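Local coordinates for protein FG41 Malonate Semialdehyde Decarboxylase (Coryneform bacterium, PDB 4LHP) that belongs to the tautomerase superfamily, whose members share a beta-alpha-beta fold, and assembles from three copies of its chain, at residues A[5-10]-A[42-47]. Numbering follows the deposited sequence.
Sequences IDLTSD and LTAHDP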
loop_
_atom_site.group_PDB
_atom_site.type_symbol
_atom_site.label_atom_id
_atom_site.label_comp_id
_atom_site.label_asym_id
_atom_site.label_seq_id
_atom_site.Cartn_x
_atom_site.Cartn_y
_atom_site.Cartn_z
ATOM N N ILE A 5 9.099 -0.630 -0.345
ATOM C CA ILE A 5 10.084 -0.999 0.665
ATOM C C ILE A 5 10.081 0.014 1.801
ATOM O O ILE A 5 10.499 1.158 1.626
ATOM C CB ILE A 5 11.502 -1.066 0.079
ATOM C CG1 ILE A 5 11.524 -1.971 -1.153
ATOM C CG2 ILE A 5 12.485 -1.563 1.136
ATOM C CD1 ILE A 5 12.838 -1.952 -1.902
ATOM N N ASP A 6 9.599 -0.412 2.963
ATOM C CA ASP A 6 9.609 0.435 4.148
ATOM C C ASP A 6 10.658 -0.057 5.136
ATOM O O ASP A 6 10.603 -1.192 5.609
ATOM C CB ASP A 6 8.228 0.460 4.808
ATOM C CG ASP A 6 7.210 1.254 4.006
ATOM O OD1 ASP A 6 6.950 2.422 4.363
ATOM O OD2 ASP A 6 6.671 0.710 3.020
ATOM N N LEU A 7 11.617 0.810 5.438
ATOM C CA LEU A 7 12.703 0.470 6.343
ATOM C C LEU A 7 12.931 1.639 7.296
ATOM O O LEU A 7 12.064 2.501 7.429
ATOM C CB LEU A 7 13.962 0.111 5.550
ATOM C CG LEU A 7 14.228 0.940 4.293
ATOM C CD1 LEU A 7 14.448 2.399 4.646
ATOM C CD2 LEU A 7 15.418 0.383 3.528
ATOM N N THR A 8 14.080 1.674 7.962
ATOM C CA THR A 8 14.299 2.653 9.019
ATOM C C THR A 8 15.455 3.609 8.734
ATOM O O THR A 8 16.406 3.266 8.033
ATOM C CB THR A 8 14.535 1.950 10.356
ATOM O OG1 THR A 8 15.617 1.021 10.223
ATOM C CG2 THR A 8 13.281 1.199 10.779
ATOM N N SER A 9 15.367 4.807 9.305
ATOM C CA SER A 9 16.284 5.897 8.981
ATOM C C SER A 9 17.707 5.698 9.504
ATOM O O SER A 9 18.629 6.380 9.059
ATOM C CB SER A 9 15.723 7.231 9.490
ATOM O OG SER A 9 15.332 7.153 10.851
ATOM N N ASP A 10 17.888 4.772 10.441
ATOM C CA ASP A 10 19.223 4.477 10.961
ATOM C C ASP A 10 20.101 3.816 9.900
ATOM O O ASP A 10 21.326 3.807 10.021
ATOM C CB ASP A 10 19.141 3.588 12.202
ATOM C CG ASP A 10 18.386 2.302 11.950
ATOM O OD1 ASP A 10 17.149 2.364 11.788
ATOM O OD2 ASP A 10 19.026 1.232 11.922
ATOM N N LEU A 42 10.821 3.744 -1.799
ATOM C CA LEU A 42 11.546 3.605 -0.544
ATOM C C LEU A 42 11.082 4.636 0.469
ATOM O O LEU A 42 11.185 5.840 0.239
ATOM C CB LEU A 42 13.048 3.757 -0.770
ATOM C CG LEU A 42 13.773 2.472 -1.160
ATOM C CD1 LEU A 42 13.053 1.791 -2.308
ATOM C CD2 LEU A 42 15.216 2.773 -1.527
ATOM N N THR A 43 10.568 4.152 1.592
ATOM C CA THR A 43 10.177 5.023 2.685
ATOM C C THR A 43 10.996 4.677 3.919
ATOM O O THR A 43 10.858 3.593 4.484
ATOM C CB THR A 43 8.684 4.881 3.021
ATOM O OG1 THR A 43 7.903 4.975 1.823
ATOM C CG2 THR A 43 8.256 5.972 3.989
ATOM N N ALA A 44 11.863 5.598 4.324
ATOM C CA ALA A 44 12.658 5.415 5.530
ATOM C C ALA A 44 11.927 6.020 6.720
ATOM O O ALA A 44 11.522 7.183 6.688
ATOM C CB ALA A 44 14.025 6.049 5.363
ATOM N N HIS A 45 11.757 5.219 7.766
ATOM C CA HIS A 45 11.012 5.638 8.942
ATOM C C HIS A 45 11.907 5.714 10.164
ATOM O O HIS A 45 12.942 5.057 10.231
ATOM C CB HIS A 45 9.898 4.638 9.252
ATOM C CG HIS A 45 8.904 4.467 8.148
ATOM N ND1 HIS A 45 7.608 4.921 8.240
ATOM C CD2 HIS A 45 9.012 3.878 6.933
ATOM C CE1 HIS A 45 6.959 4.625 7.128
ATOM N NE2 HIS A 45 7.791 3.993 6.319
ATOM N N ASP A 46 11.495 6.518 11.135
ATOM C CA ASP A 46 11.997 6.372 12.487
ATOM C C ASP A 46 11.585 4.971 12.931
ATOM O O ASP A 46 10.434 4.579 12.739
ATOM C CB ASP A 46 11.380 7.428 13.399
ATOM C CG ASP A 46 11.912 7.361 14.813
ATOM O OD1 ASP A 46 11.493 6.455 15.566
ATOM O OD2 ASP A 46 12.747 8.217 15.175
ATOM N N PRO A 47 12.520 4.201 13.507
ATOM C CA PRO A 47 12.229 2.798 13.829
ATOM C C PRO A 47 10.978 2.604 14.682
ATOM O O PRO A 47 10.335 1.558 14.589
ATOM C CB PRO A 47 13.477 2.355 14.598
ATOM C CG PRO A 47 14.560 3.227 14.068
ATOM C CD PRO A 47 13.911 4.560 13.837
HETATM O O HOH W 1 7.594 2.803 0.802
HETATM O O HOH W 2 15.385 8.263 13.283
#
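In both Asp6 and His45, CG lies opposite the carbonyl carbon, on the side of the backbone N (chi1 -72° and -60°), which brings carboxylate and imidazole together on the same face of the sheet. NE2 of His45 donates to OD1 of Asp6 over 2.6 Å, using the anti lone pair of that oxygen, while the ring and carboxylate planes stand 42° apart. Leu7 O lies in the ring plane at its edge, 3.4 Å from His45 CD2. The other carboxylate oxygen, OD2, forms a salt bridge with Arg4 of a second subunit, which leaves Asp6 gripped through both oxygens; His45 has its strong partner at NE2 and a weak one at ND1, Leu42 O of that same subunit. This probably limits turning of the two groups. Thr43 lies alongside Asp6, its CB 3.3 Å from OD1.

Strands 2-8 and 39-45 run parallel here, paired Ile5 with Leu42 through Thr8 with His45, and with helix 13-31 they make the beta-alpha-beta unit of the tautomerase fold; strand 39-45 is an outermost strand of the chain's sheet, and backbone hydrogen bonds from Leu42 reach a third subunit. The backbone bonds alternate: Thr43 N to Ile5 O, Leu7 N to Thr43 O, His45 N to Leu7 O at 2.8 Å. On the face toward the helix, Ile5 CD1 meets Leu42 CD1 at 3.8 Å and Leu7 CD1 lies against Ala44 CB at 3.7 Å, with Arg16 and Ile19 packing on Leu7.

Past the strand ends, Ser9 N continues the pairing to His45 O at 2.6 Å. Pro47 sets its CA 3.6 Å from Thr8 CG2, and its CG touches Asp10 OD1, which also accepts a hydrogen bond from Thr8 OG1; Asp10 OD2 is bonded to Ser64.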